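Local coordinates for secreted effector protein sseI (Salmonella enterica subsp. enterica serovar Typhimurium, PDB 4G29), which is a Salmonella virulence effector whose catalytic domain belongs to the cysteine protease superfamily and probably acts as a papain-like hydrolase on a host protein, at residues I66-P77 and A147-L155; A98-L109 and E119-A127. All coordinates share one frame; numbering follows the deposited sequence.

Contact 1. Residues I66-P77 and A147-L155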
loop_
_atom_site.group_PDB
_atom_site.type_symbol
_atom_site.label_atom_id
_atom_site.label_comp_id
_atom_site.label_asym_id
_atom_site.label_seq_id
_atom_site.Cartn_x
_atom_site.Cartn_y
_atom_site.Cartn_z
ATOM N N ILE A 66 0.480 -6.018 0.739
ATOM C CA ILE A 66 -0.956 -6.013 0.579
ATOM C C ILE A 66 -1.429 -7.015 -0.502
ATOM O O ILE A 66 -0.772 -7.182 -1.581
ATOM C CB ILE A 66 -1.438 -4.564 0.163
ATOM C CG1 ILE A 66 -0.917 -3.523 1.142
ATOM C CG2 ILE A 66 -2.994 -4.433 -0.115
ATOM C CD1 ILE A 66 -0.615 -2.190 0.474
ATOM N N PHE A 67 -2.539 -7.714 -0.218
ATOM C CA PHE A 67 -3.243 -8.420 -1.277
ATOM C C PHE A 67 -4.642 -7.828 -1.497
ATOM O O PHE A 67 -5.315 -7.399 -0.535
ATOM C CB PHE A 67 -3.421 -9.901 -0.998
ATOM C CG PHE A 67 -2.179 -10.762 -1.223
ATOM C CD1 PHE A 67 -1.279 -10.542 -2.316
ATOM C CD2 PHE A 67 -1.953 -11.887 -0.417
ATOM C CE1 PHE A 67 -0.181 -11.367 -2.518
ATOM C CE2 PHE A 67 -0.794 -12.698 -0.610
ATOM C CZ PHE A 67 0.043 -12.436 -1.700
ATOM N N ILE A 68 -5.062 -7.873 -2.769
ATOM C CA ILE A 68 -6.397 -7.475 -3.199
ATOM C C ILE A 68 -6.984 -8.654 -3.955
ATOM O O ILE A 68 -6.411 -9.104 -4.973
ATOM C CB ILE A 68 -6.350 -6.226 -4.114
ATOM C CG1 ILE A 68 -5.748 -5.035 -3.364
ATOM C CG2 ILE A 68 -7.782 -5.915 -4.611
ATOM C CD1 ILE A 68 -5.093 -3.966 -4.277
ATOM N N TRP A 69 -8.060 -9.222 -3.410
ATOM C CA TRP A 69 -8.666 -10.415 -3.962
ATOM C C TRP A 69 -10.011 -10.001 -4.487
ATOM O O TRP A 69 -10.784 -9.371 -3.777
ATOM C CB TRP A 69 -8.932 -11.469 -2.888
ATOM C CG TRP A 69 -7.737 -12.190 -2.340
ATOM C CD1 TRP A 69 -7.016 -11.843 -1.253
ATOM C CD2 TRP A 69 -7.216 -13.440 -2.790
ATOM N NE1 TRP A 69 -6.031 -12.768 -1.005
ATOM C CE2 TRP A 69 -6.109 -13.754 -1.949
ATOM C CE3 TRP A 69 -7.509 -14.276 -3.874
ATOM C CZ2 TRP A 69 -5.352 -14.920 -2.109
ATOM C CZ3 TRP A 69 -6.744 -15.437 -4.030
ATOM C CH2 TRP A 69 -5.680 -15.732 -3.174
ATOM N N ASP A 70 -10.292 -10.383 -5.733
ATOM C CA ASP A 70 -11.582 -10.121 -6.386
ATOM C C ASP A 70 -12.587 -11.228 -6.142
ATOM O O ASP A 70 -13.799 -10.983 -6.040
ATOM C CB ASP A 70 -11.375 -10.023 -7.888
ATOM C CG ASP A 70 -10.618 -8.786 -8.300
ATOM O OD1 ASP A 70 -10.811 -7.732 -7.675
ATOM O OD2 ASP A 70 -9.847 -8.868 -9.289
ATOM N N LYS A 71 -12.106 -12.465 -6.071
ATOM C CA LYS A 71 -12.985 -13.638 -5.897
ATOM C C LYS A 71 -12.211 -14.816 -5.268
ATOM O O LYS A 71 -10.994 -14.856 -5.385
ATOM C CB LYS A 71 -13.565 -14.055 -7.258
ATOM C CG LYS A 71 -12.551 -14.339 -8.339
ATOM C CD LYS A 71 -13.193 -14.762 -9.657
ATOM C CE LYS A 71 -12.141 -15.373 -10.598
ATOM N NZ LYS A 71 -12.649 -15.697 -11.973
ATOM N N PRO A 72 -12.909 -15.794 -4.641
ATOM C CA PRO A 72 -12.214 -16.876 -3.930
ATOM C C PRO A 72 -11.378 -17.793 -4.813
ATOM O O PRO A 72 -10.470 -18.454 -4.318
ATOM C CB PRO A 72 -13.371 -17.736 -3.346
ATOM C CG PRO A 72 -14.588 -17.025 -3.607
ATOM C CD PRO A 72 -14.374 -15.923 -4.555
ATOM N N THR A 73 -11.720 -17.858 -6.102
ATOM C CA THR A 73 -11.075 -18.780 -7.034
ATOM C C THR A 73 -9.928 -18.143 -7.827
ATOM O O THR A 73 -9.359 -18.777 -8.707
ATOM C CB THR A 73 -12.102 -19.396 -8.051
ATOM O OG1 THR A 73 -12.689 -18.355 -8.859
ATOM C CG2 THR A 73 -13.157 -20.153 -7.312
ATOM N N GLU A 74 -9.625 -16.880 -7.535
ATOM C CA GLU A 74 -8.555 -16.190 -8.231
ATOM C C GLU A 74 -7.278 -16.941 -8.001
ATOM O O GLU A 74 -6.982 -17.298 -6.885
ATOM C CB GLU A 74 -8.419 -14.802 -7.636
ATOM C CG GLU A 74 -7.532 -13.904 -8.384
ATOM C CD GLU A 74 -7.709 -12.469 -7.938
ATOM O OE1 GLU A 74 -8.322 -12.237 -6.860
ATOM O OE2 GLU A 74 -7.226 -11.586 -8.672
ATOM N N GLU A 75 -6.520 -17.185 -9.059
ATOM C CA GLU A 75 -5.320 -18.001 -8.932
ATOM C C GLU A 75 -4.139 -17.281 -8.310
ATOM O O GLU A 75 -3.370 -17.897 -7.580
ATOM C CB GLU A 75 -4.939 -18.558 -10.308
ATOM C CG GLU A 75 -5.934 -19.611 -10.835
ATOM C CD GLU A 75 -5.375 -20.367 -12.019
ATOM O OE1 GLU A 75 -4.378 -21.120 -11.850
ATOM O OE2 GLU A 75 -5.905 -20.172 -13.132
ATOM N N ILE A 76 -3.977 -15.994 -8.634
ATOM C CA ILE A 76 -2.916 -15.162 -8.101
ATOM C C ILE A 76 -3.544 -13.828 -7.695
ATOM O O ILE A 76 -4.009 -13.065 -8.562
ATOM C CB ILE A 76 -1.739 -14.907 -9.112
ATOM C CG1 ILE A 76 -1.179 -16.233 -9.629
ATOM C CG2 ILE A 76 -0.641 -14.025 -8.415
ATOM C CD1 ILE A 76 0.020 -16.130 -10.675
ATOM N N PRO A 77 -3.544 -13.521 -6.401
ATOM C CA PRO A 77 -4.130 -12.245 -6.022
ATOM C C PRO A 77 -3.283 -11.077 -6.506
ATOM O O PRO A 77 -2.142 -11.240 -6.896
ATOM C CB PRO A 77 -4.032 -12.277 -4.488
ATOM C CG PRO A 77 -2.802 -13.094 -4.197
ATOM C CD PRO A 77 -2.995 -14.226 -5.225
ATOM N N ALA A 147 6.496 -12.527 1.176
ATOM C CA ALA A 147 5.282 -12.928 1.848
ATOM C C ALA A 147 4.045 -12.589 1.011
ATOM O O ALA A 147 3.029 -13.259 1.086
ATOM C CB ALA A 147 5.178 -12.218 3.246
ATOM N N TYR A 148 4.121 -11.509 0.261
ATOM C CA TYR A 148 3.062 -10.989 -0.599
ATOM C C TYR A 148 3.483 -11.059 -2.050
ATOM O O TYR A 148 3.421 -10.097 -2.797
ATOM C CB TYR A 148 2.607 -9.560 -0.203
ATOM C CG TYR A 148 1.731 -9.582 1.048
ATOM C CD1 TYR A 148 2.306 -9.702 2.299
ATOM C CD2 TYR A 148 0.312 -9.535 0.934
ATOM C CE1 TYR A 148 1.471 -9.806 3.449
ATOM C CE2 TYR A 148 -0.517 -9.603 2.057
ATOM C CZ TYR A 148 0.064 -9.719 3.301
ATOM O OH TYR A 148 -0.795 -9.793 4.370
ATOM N N ASP A 149 3.869 -12.260 -2.469
ATOM C CA ASP A 149 4.417 -12.462 -3.819
ATOM C C ASP A 149 3.343 -12.666 -4.893
ATOM O O ASP A 149 2.175 -12.616 -4.602
ATOM C CB ASP A 149 5.446 -13.605 -3.796
ATOM C CG ASP A 149 4.829 -14.999 -3.746
ATOM O OD1 ASP A 149 3.607 -15.175 -3.884
ATOM O OD2 ASP A 149 5.618 -15.958 -3.625
ATOM N N ALA A 150 3.792 -12.858 -6.139
ATOM C CA ALA A 150 2.890 -12.994 -7.281
ATOM C C ALA A 150 2.898 -14.410 -7.831
ATOM O O ALA A 150 2.774 -14.601 -9.033
ATOM C CB ALA A 150 3.269 -12.000 -8.370
ATOM N N LEU A 151 3.019 -15.390 -6.945
ATOM C CA LEU A 151 2.892 -16.769 -7.324
ATOM C C LEU A 151 1.542 -17.333 -6.882
ATOM O O LEU A 151 0.898 -16.730 -6.014
ATOM C CB LEU A 151 4.063 -17.579 -6.751
ATOM C CG LEU A 151 5.465 -17.125 -7.191
ATOM C CD1 LEU A 151 6.469 -18.021 -6.518
ATOM C CD2 LEU A 151 5.586 -17.181 -8.711
ATOM N N PRO A 152 1.130 -18.489 -7.448
ATOM C CA PRO A 152 -0.209 -19.015 -7.135
ATOM C C PRO A 152 -0.413 -19.289 -5.641
ATOM O O PRO A 152 0.510 -19.763 -4.906
ATOM C CB PRO A 152 -0.301 -20.299 -7.964
ATOM C CG PRO A 152 0.768 -20.182 -8.992
ATOM C CD PRO A 152 1.826 -19.334 -8.436
ATOM N N ARG A 153 -1.637 -18.976 -5.206
ATOM C CA ARG A 153 -2.035 -19.076 -3.838
ATOM C C ARG A 153 -3.506 -19.445 -3.782
ATOM O O ARG A 153 -4.283 -18.877 -4.499
ATOM C CB ARG A 153 -1.848 -17.657 -3.269
ATOM C CG ARG A 153 -1.896 -17.539 -1.913
ATOM C CD ARG A 153 -1.435 -16.171 -1.486
ATOM N NE ARG A 153 -0.053 -15.845 -1.781
ATOM C CZ ARG A 153 0.942 -15.748 -0.883
ATOM N NH1 ARG A 153 0.726 -15.987 0.407
ATOM N NH2 ARG A 153 2.163 -15.380 -1.298
ATOM N N GLU A 154 -3.901 -20.313 -2.873
ATOM C CA GLU A 154 -5.319 -20.637 -2.709
ATOM C C GLU A 154 -5.868 -19.925 -1.463
ATOM O O GLU A 154 -5.384 -20.150 -0.360
ATOM C CB GLU A 154 -5.458 -22.128 -2.583
ATOM C CG GLU A 154 -6.905 -22.590 -2.434
ATOM C CD GLU A 154 -7.005 -24.058 -2.070
ATOM O OE1 GLU A 154 -6.342 -24.442 -1.077
ATOM O OE2 GLU A 154 -7.771 -24.788 -2.740
ATOM N N LEU A 155 -6.860 -19.054 -1.655
ATOM C CA LEU A 155 -7.344 -18.173 -0.580
ATOM C C LEU A 155 -7.829 -19.039 0.599
ATOM O O LEU A 155 -7.495 -18.805 1.764
ATOM C CB LEU A 155 -8.453 -17.247 -1.096
ATOM C CG LEU A 155 -9.147 -16.390 -0.047
ATOM C CD1 LEU A 155 -8.155 -15.471 0.679
ATOM C CD2 LEU A 155 -10.252 -15.587 -0.730
HETATM O O HOH W 1 -7.723 -18.876 -4.576
HETATM O O HOH W 2 0.501 -10.878 -6.304
#
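F67 meets Y148 on one face of its ring and the guanidinium of R153 near its outer end. Y148 CD2 stands over the centre of the F67 ring, 3.5 Å from F67 CG, with the two ring planes turned 49° apart; P77 CG covers the opposite face, so the phenyl is sandwiched. R153 crosses the end of this ring at about a right angle, its NE 3.4 Å from F67 CZ, with CE2 and CZ over one face of the guanidinium, near its rim. The bend in the arginine chain at chi3 (-64°) turns the group to D149, where R153 NH2 makes a salt bridge of 3.0 Å to D149 OD1. L151 N binds the same oxygen from the other face of the carboxylate, closing an Asx turn that fixes the acid. A flat cation suits this place, since one face takes the end of the phenyl while its nitrogens reach acids; NH1 goes to E158.

Farther along, L155 lies over W69, its CB 3.8 Å from the centroid of the six-membered ring in a CH-pi contact, while P77 CB backs the other face. The backbones are pinned by R153 N to E75 O, 3.1 Å and nearly straight at 167°. Water 1 links P72 O and E74 O to L155 N, and water 2 joins P77 O to D149 O.

The loop after helix 141-147 thus packs on the end of strand 61-69 and the turn beyond it. Y148 OH reaches T136 and W69 NE1 reaches Y134, both on strand 132-138, while W171 of helix 170-176 touches P72 and L155.

Contact 2. Residues A98-L109 and E119-A127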
loop_
_atom_site.group_PDB
_atom_site.type_symbol
_atom_site.label_atom_id
_atom_site.label_comp_id
_atom_site.label_asym_id
_atom_site.label_seq_id
_atom_site.Cartn_x
_atom_site.Cartn_y
_atom_site.Cartn_z
ATOM N N ALA A 98 -0.148 4.044 -5.564
ATOM C CA ALA A 98 -1.525 3.549 -5.347
ATOM C C ALA A 98 -2.337 3.641 -6.631
ATOM O O ALA A 98 -3.183 2.796 -6.943
ATOM C CB ALA A 98 -2.238 4.397 -4.202
ATOM N N HIS A 99 -2.098 4.717 -7.349
ATOM C CA HIS A 99 -2.828 4.996 -8.570
ATOM C C HIS A 99 -2.558 4.036 -9.701
ATOM O O HIS A 99 -3.236 4.153 -10.766
ATOM C CB HIS A 99 -2.666 6.420 -9.070
ATOM C CG HIS A 99 -1.247 6.840 -9.161
ATOM N ND1 HIS A 99 -0.664 7.282 -10.329
ATOM C CD2 HIS A 99 -0.268 6.779 -8.245
ATOM C CE1 HIS A 99 0.606 7.579 -10.077
ATOM N NE2 HIS A 99 0.871 7.257 -8.825
ATOM N N GLN A 100 -1.662 3.070 -9.495
ATOM C CA GLN A 100 -1.581 1.949 -10.442
ATOM C C GLN A 100 -2.930 1.216 -10.616
ATOM O O GLN A 100 -3.131 0.557 -11.613
ATOM C CB GLN A 100 -0.462 0.977 -10.129
ATOM C CG GLN A 100 -0.693 0.064 -8.965
ATOM C CD GLN A 100 0.162 -1.188 -8.962
ATOM O OE1 GLN A 100 0.487 -1.739 -10.020
ATOM N NE2 GLN A 100 0.431 -1.724 -7.760
ATOM N N PHE A 101 -3.844 1.381 -9.661
ATOM C CA PHE A 101 -5.161 0.730 -9.660
ATOM C C PHE A 101 -6.304 1.570 -10.233
ATOM O O PHE A 101 -7.445 1.072 -10.389
ATOM C CB PHE A 101 -5.516 0.261 -8.241
ATOM C CG PHE A 101 -4.526 -0.698 -7.678
ATOM C CD1 PHE A 101 -4.254 -1.865 -8.348
ATOM C CD2 PHE A 101 -3.850 -0.411 -6.507
ATOM C CE1 PHE A 101 -3.325 -2.762 -7.895
ATOM C CE2 PHE A 101 -2.924 -1.290 -6.004
ATOM C CZ PHE A 101 -2.646 -2.460 -6.688
ATOM N N GLU A 102 -6.011 2.824 -10.567
ATOM C CA GLU A 102 -7.037 3.762 -11.082
ATOM C C GLU A 102 -7.884 3.181 -12.199
ATOM O O GLU A 102 -9.129 3.373 -12.232
ATOM C CB GLU A 102 -6.383 5.046 -11.586
ATOM C CG GLU A 102 -7.374 6.190 -11.773
ATOM C CD GLU A 102 -6.743 7.413 -12.430
ATOM O OE1 GLU A 102 -5.609 7.285 -12.964
ATOM O OE2 GLU A 102 -7.397 8.496 -12.420
ATOM N N ASN A 103 -7.214 2.488 -13.102
ATOM C CA ASN A 103 -7.833 1.878 -14.263
ATOM C C ASN A 103 -8.184 0.394 -14.088
ATOM O O ASN A 103 -8.474 -0.273 -15.086
ATOM C CB ASN A 103 -6.917 2.088 -15.481
ATOM C CG ASN A 103 -6.810 3.566 -15.879
ATOM O OD1 ASN A 103 -7.822 4.253 -15.998
ATOM N ND2 ASN A 103 -5.584 4.069 -16.050
ATOM N N ARG A 104 -8.188 -0.099 -12.836
ATOM C CA ARG A 104 -8.488 -1.517 -12.506
ATOM C C ARG A 104 -9.604 -1.703 -11.493
ATOM O O ARG A 104 -9.542 -2.585 -10.639
ATOM C CB ARG A 104 -7.235 -2.183 -11.970
ATOM C CG ARG A 104 -6.164 -2.175 -12.993
ATOM C CD ARG A 104 -4.824 -2.451 -12.419
ATOM N NE ARG A 104 -3.856 -2.439 -13.515
ATOM C CZ ARG A 104 -2.823 -3.271 -13.624
ATOM N NH1 ARG A 104 -2.600 -4.201 -12.689
ATOM N NH2 ARG A 104 -2.006 -3.169 -14.666
ATOM N N GLY A 105 -10.616 -0.852 -11.578
ATOM C CA GLY A 105 -11.757 -0.914 -10.681
ATOM C C GLY A 105 -11.533 -0.238 -9.353
ATOM O O GLY A 105 -12.292 -0.458 -8.419
HETATM N N MSE A 106 -10.493 0.589 -9.246
HETATM C CA MSE A 106 -10.305 1.413 -8.071
HETATM C C MSE A 106 -9.976 2.834 -8.512
HETATM O O MSE A 106 -8.921 3.380 -8.204
HETATM C CB MSE A 106 -9.232 0.804 -7.152
HETATM C CG MSE A 106 -9.671 -0.556 -6.676
HETATM SE SE MSE A 106 -8.353 -1.359 -5.479
HETATM C CE MSE A 106 -7.533 -2.496 -6.835
ATOM N N SER A 107 -10.943 3.435 -9.210
ATOM C CA SER A 107 -10.742 4.724 -9.824
ATOM C C SER A 107 -10.509 5.829 -8.828
ATOM O O SER A 107 -9.948 6.876 -9.201
ATOM C CB SER A 107 -11.936 5.107 -10.696
ATOM O OG SER A 107 -13.009 5.524 -9.869
ATOM N N ASN A 108 -10.962 5.638 -7.594
ATOM C CA ASN A 108 -10.756 6.598 -6.516
ATOM C C ASN A 108 -9.292 6.727 -6.090
ATOM O O ASN A 108 -8.891 7.738 -5.505
ATOM C CB ASN A 108 -11.649 6.258 -5.311
ATOM C CG ASN A 108 -13.163 6.485 -5.593
ATOM O OD1 ASN A 108 -13.544 7.355 -6.391
ATOM N ND2 ASN A 108 -14.021 5.702 -4.934
ATOM N N LEU A 109 -8.488 5.722 -6.430
ATOM C CA LEU A 109 -7.039 5.785 -6.270
ATOM C C LEU A 109 -6.459 6.476 -7.489
ATOM O O LEU A 109 -5.959 5.861 -8.410
ATOM C CB LEU A 109 -6.436 4.393 -6.107
ATOM C CG LEU A 109 -6.972 3.624 -4.888
ATOM C CD1 LEU A 109 -6.200 2.332 -4.637
ATOM C CD2 LEU A 109 -6.958 4.486 -3.646
ATOM N N GLU A 119 -6.261 7.394 7.539
ATOM C CA GLU A 119 -6.772 7.980 6.310
ATOM C C GLU A 119 -6.515 7.039 5.160
ATOM O O GLU A 119 -7.348 6.919 4.258
ATOM C CB GLU A 119 -6.158 9.346 6.040
ATOM C CG GLU A 119 -6.583 10.423 6.959
ATOM C CD GLU A 119 -5.729 11.671 6.893
ATOM O OE1 GLU A 119 -4.538 11.624 6.532
ATOM O OE2 GLU A 119 -6.272 12.743 7.261
ATOM N N TRP A 120 -5.363 6.345 5.196
ATOM C CA TRP A 120 -4.979 5.403 4.145
ATOM C C TRP A 120 -6.014 4.243 4.085
ATOM O O TRP A 120 -6.557 3.889 3.032
ATOM C CB TRP A 120 -3.567 4.912 4.370
ATOM C CG TRP A 120 -3.036 3.922 3.325
ATOM C CD1 TRP A 120 -2.417 4.234 2.155
ATOM C CD2 TRP A 120 -3.143 2.498 3.365
ATOM N NE1 TRP A 120 -2.113 3.103 1.458
ATOM C CE2 TRP A 120 -2.533 2.007 2.194
ATOM C CE3 TRP A 120 -3.660 1.573 4.291
ATOM C CZ2 TRP A 120 -2.439 0.700 1.929
ATOM C CZ3 TRP A 120 -3.577 0.236 3.991
ATOM C CH2 TRP A 120 -2.964 -0.191 2.825
ATOM N N VAL A 121 -6.364 3.704 5.244
ATOM C CA VAL A 121 -7.333 2.633 5.287
ATOM C C VAL A 121 -8.691 3.090 4.732
ATOM O O VAL A 121 -9.368 2.363 4.006
ATOM C CB VAL A 121 -7.504 2.133 6.725
ATOM C CG1 VAL A 121 -8.735 1.208 6.796
ATOM C CG2 VAL A 121 -6.301 1.413 7.162
ATOM N N CYS A 122 -9.070 4.316 5.111
ATOM C CA CYS A 122 -10.283 4.958 4.674
ATOM C C CYS A 122 -10.304 5.098 3.179
ATOM O O CYS A 122 -11.305 4.760 2.545
ATOM C CB CYS A 122 -10.422 6.311 5.364
ATOM S SG CYS A 122 -10.986 6.071 7.096
ATOM N N LYS A 123 -9.176 5.511 2.613
ATOM C CA LYS A 123 -9.070 5.701 1.162
ATOM C C LYS A 123 -9.299 4.379 0.391
ATOM O O LYS A 123 -10.066 4.336 -0.588
ATOM C CB LYS A 123 -7.708 6.279 0.782
ATOM C CG LYS A 123 -7.649 6.828 -0.646
ATOM C CD LYS A 123 -8.360 8.155 -0.770
ATOM C CE LYS A 123 -8.304 8.721 -2.164
ATOM N NZ LYS A 123 -9.073 10.020 -2.320
ATOM N N TYR A 124 -8.674 3.298 0.845
ATOM C CA TYR A 124 -8.821 1.990 0.225
ATOM C C TYR A 124 -10.222 1.457 0.407
ATOM O O TYR A 124 -10.797 0.945 -0.531
ATOM C CB TYR A 124 -7.740 0.996 0.704
ATOM C CG TYR A 124 -6.475 1.081 -0.110
ATOM C CD1 TYR A 124 -5.599 2.149 0.034
ATOM C CD2 TYR A 124 -6.198 0.106 -1.062
ATOM C CE1 TYR A 124 -4.429 2.233 -0.731
ATOM C CE2 TYR A 124 -5.043 0.199 -1.875
ATOM C CZ TYR A 124 -4.159 1.258 -1.660
ATOM O OH TYR A 124 -3.013 1.334 -2.446
ATOM N N ARG A 125 -10.802 1.661 1.583
ATOM C CA ARG A 125 -12.208 1.280 1.775
ATOM C C ARG A 125 -13.187 1.983 0.847
ATOM O O ARG A 125 -14.117 1.344 0.352
ATOM C CB ARG A 125 -12.615 1.489 3.217
ATOM C CG ARG A 125 -11.950 0.523 4.149
ATOM C CD ARG A 125 -12.499 0.703 5.562
ATOM N NE ARG A 125 -11.873 -0.195 6.527
ATOM C CZ ARG A 125 -11.858 -0.021 7.852
ATOM N NH1 ARG A 125 -12.415 1.052 8.430
ATOM N NH2 ARG A 125 -11.222 -0.904 8.618
HETATM N N MSE A 126 -12.993 3.266 0.592
HETATM C CA MSE A 126 -13.936 3.999 -0.263
HETATM C C MSE A 126 -13.673 3.673 -1.737
HETATM O O MSE A 126 -14.513 3.952 -2.578
HETATM C CB MSE A 126 -13.918 5.511 0.024
HETATM C CG MSE A 126 -12.608 6.236 -0.235
HETATM SE SE MSE A 126 -12.466 8.155 0.349
HETATM C CE MSE A 126 -13.303 9.031 -1.225
ATOM N N ALA A 127 -12.512 3.079 -2.046
ATOM C CA ALA A 127 -12.163 2.720 -3.412
ATOM C C ALA A 127 -12.836 1.428 -3.875
ATOM O O ALA A 127 -12.876 1.197 -5.082
ATOM C CB ALA A 127 -10.652 2.594 -3.563
HETATM O O HOH W 3 -12.755 3.532 -6.767
#
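N108 and A127 bring the two backbones nearest, their CA atoms 5.2 Å apart, where a loop of successive turns meets the chain at the end of helix 117-126. A 3-10 segment starting at A98 leads into a type I turn from F101 to R104, and F101 O accepts from both R104 N and M106 N (M106 and M126 are selenomethionines), on opposite faces of its carbonyl plane. G105 follows with a positive phi of 83°, readily adopted by a residue without a side chain, and a second type I turn, M106 to L109, presents N108 to the helix.

The N108 amide donates from ND2 to M126 O at 3.0 Å, from above the carbonyl plane and bent to 135°. Water 3 ties the main chains together beside it, accepting from N108 N and donating to A127 O. A127, small enough to let the loop come close, sets its CB 4.0 Å from L109 CG.

L109 carries the apolar part. Its CG sits beside the backbone N (chi1 -60°), and from there the two methyls part: CD1 lies over one face of the Y124 ring, 4.0 Å from the centroid, and CD2 rests 3.9 Å from K123 CG. K123 bends at chi2, which lays its CE 3.5 Å from N108 O. At the far end Y124 OH lies 3.6 Å from A98 CB and near the edge of the F101 ring.

The chemistry is graded: amide and water bond main-chain groups at the helix end, while aliphatic carbon packs against the tyrosine inside. Y124 OH and W120 NE1 both bond D95, which with C42 and H80 probably forms a papain-like Cys-His-Asp triad; this packing is therefore consistent with a second-shell role in positioning D95.

How the contacts relate
Strand 61-69 joins the two contacts. Contact 1 uses its end and F67 and W69, whereas I66 and I68 lean toward contact 2: I66 CD1 packs 3.7 Å from W120 CZ2, and I68 CD1 touches both F101 and M106. Contact 2 is the more buried, smaller and mostly apolar, and the one direct hydrogen bond between its segments lies at the end of helix 117-126. Contact 1 lies farther from the centre of the chain and grades from buried aromatic residues to an exposed margin at I76 and P152; it has two bridging waters against one, and a salt bridge inside 147-155 that holds R153 against F67. H80 of the putative triad touches both, through I66 and Y124.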